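Side-chain contact in fructokinase (PDB 3LJS), which probably phosphorylates fructose at the expense of ATP, and is a PfkB-family (ribokinase-like) sugar kinase: residues A315-L319 with S320-S324. Residues are numbered along the deposited sequence; the frame is centred on the assembly and turned at random.
Sequences AMPML and SEVLS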
loop_
_atom_site.group_PDB
_atom_site.type_symbol
_atom_site.label_atom_id
_atom_site.label_comp_id
_atom_site.label_asym_id
_atom_site.label_seq_id
_atom_site.Cartn_x
_atom_site.Cartn_y
_atom_site.Cartn_z
ATOM N N ALA B 315 8.230 -21.179 5.230
ATOM C CA ALA B 315 9.142 -22.281 4.940
ATOM C C ALA B 315 8.489 -23.412 4.144
ATOM O O ALA B 315 7.391 -23.864 4.471
ATOM C CB ALA B 315 9.719 -22.839 6.244
HETATM N N MSE B 316 9.178 -23.856 3.096
HETATM C CA MSE B 316 8.701 -24.952 2.257
HETATM C C MSE B 316 9.635 -26.130 2.526
HETATM O O MSE B 316 10.827 -25.941 2.769
HETATM C CB MSE B 316 8.750 -24.558 0.778
HETATM C CG MSE B 316 7.872 -23.361 0.438
HETATM SE SE MSE B 316 6.002 -23.710 0.803
HETATM C CE MSE B 316 5.217 -22.375 -0.381
ATOM N N PRO B 317 9.109 -27.360 2.483
ATOM C CA PRO B 317 9.952 -28.530 2.742
ATOM C C PRO B 317 10.745 -29.031 1.533
ATOM O O PRO B 317 10.332 -28.855 0.385
ATOM C CB PRO B 317 8.944 -29.561 3.222
ATOM C CG PRO B 317 7.770 -29.279 2.310
ATOM C CD PRO B 317 7.694 -27.751 2.334
HETATM N N MSE B 318 11.890 -29.648 1.806
HETATM C CA MSE B 318 12.723 -30.216 0.758
HETATM C C MSE B 318 12.222 -31.636 0.500
HETATM O O MSE B 318 11.482 -32.200 1.310
HETATM C CB MSE B 318 14.189 -30.257 1.194
HETATM C CG MSE B 318 14.800 -28.893 1.461
HETATM SE SE MSE B 318 16.675 -29.051 1.955
HETATM C CE MSE B 318 16.437 -29.782 3.731
ATOM N N LEU B 319 12.625 -32.212 -0.627
ATOM C CA LEU B 319 12.187 -33.558 -0.981
ATOM C C LEU B 319 12.478 -34.575 0.126
ATOM O O LEU B 319 11.606 -35.354 0.510
ATOM C CB LEU B 319 12.848 -34.002 -2.288
ATOM C CG LEU B 319 12.496 -35.413 -2.769
ATOM C CD1 LEU B 319 10.987 -35.537 -2.944
ATOM C CD2 LEU B 319 13.213 -35.700 -4.080
ATOM N N SER B 320 13.699 -34.549 0.654
ATOM C CA SER B 320 14.090 -35.482 1.707
ATOM C C SER B 320 13.153 -35.432 2.916
ATOM O O SER B 320 12.802 -36.471 3.477
ATOM C CB SER B 320 15.524 -35.189 2.158
ATOM O OG SER B 320 15.649 -33.842 2.589
ATOM N N GLU B 321 12.756 -34.228 3.313
ATOM C CA GLU B 321 11.867 -34.047 4.455
ATOM C C GLU B 321 10.460 -34.571 4.186
ATOM O O GLU B 321 9.822 -35.140 5.073
ATOM C CB GLU B 321 11.809 -32.567 4.830
ATOM C CG GLU B 321 13.170 -32.003 5.174
ATOM C CD GLU B 321 13.125 -30.529 5.504
ATOM O OE1 GLU B 321 12.590 -29.756 4.683
ATOM O OE2 GLU B 321 13.631 -30.144 6.577
ATOM N N VAL B 322 9.972 -34.371 2.966
ATOM C CA VAL B 322 8.648 -34.859 2.604
ATOM C C VAL B 322 8.656 -36.390 2.567
ATOM O O VAL B 322 7.768 -37.039 3.121
ATOM C CB VAL B 322 8.214 -34.335 1.220
ATOM C CG1 VAL B 322 6.873 -34.959 0.827
ATOM C CG2 VAL B 322 8.116 -32.818 1.250
ATOM N N LEU B 323 9.660 -36.968 1.914
ATOM C CA LEU B 323 9.752 -38.419 1.830
ATOM C C LEU B 323 9.926 -39.053 3.213
ATOM O O LEU B 323 9.395 -40.131 3.467
ATOM C CB LEU B 323 10.899 -38.831 0.895
ATOM C CG LEU B 323 10.704 -38.440 -0.579
ATOM C CD1 LEU B 323 11.919 -38.863 -1.404
ATOM C CD2 LEU B 323 9.437 -39.110 -1.121
ATOM N N SER B 324 10.652 -38.382 4.111
ATOM C CA SER B 324 10.853 -38.916 5.456
ATOM C C SER B 324 9.534 -38.964 6.204
ATOM O O SER B 324 9.266 -39.922 6.932
ATOM C CB SER B 324 11.847 -38.063 6.256
ATOM O OG SER B 324 13.146 -38.155 5.707
HETATM O O HOH W 1 12.729 -26.740 4.773
#
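One half of a capping box starts the C-terminal helix 319-328: Glu321, at N3, accepts the backbone N-H of the N-cap residue Met318, whose own side chain has no acceptor with which to return the bond. The Glu321 carboxylate folds back over the helix start, and its OE1 takes the backbone N-H of Met318 at 3.0 Å (N to OE1) in an almost straight bond, 174° at the hydrogen, using the lone pair that faces away from OE2. Glutamate suits this place: CG lies beside its own backbone N (chi1 -59°) and the chain then runs extended, long enough to reach the residue that precedes the helix. A negative group at a helix N-terminus probably also gains from the helix dipole. OE1 has a second donor, a water whose oxygen lies 3.0 Å from Glu321 OE1 and which also donates to Met316 O, tying the incoming loop to the cap. Met318, present as selenomethionine, bends at chi3 and lays its methyl CE against the carboxylate, 3.8 Å from Glu321 CD.

The buried side of the turn is apolar. The Pro317 ring, with no N-H to satisfy, sets its CG 3.7 Å from Val322 CG2; Leu305 of helix 289-305 meets the proline, while the compact, branched valine fits among Phe298 and Ala301 of that helix and Leu49 of helix 38-49. The first helical bond joins Val322 N to Met318 O. One residue further, Leu319 and Leu323 meet through their branched ends along the helix, and the same two residues are joined in the backbone, where Leu323 N donates to Leu319 O at 2.9 Å, 175° at the hydrogen.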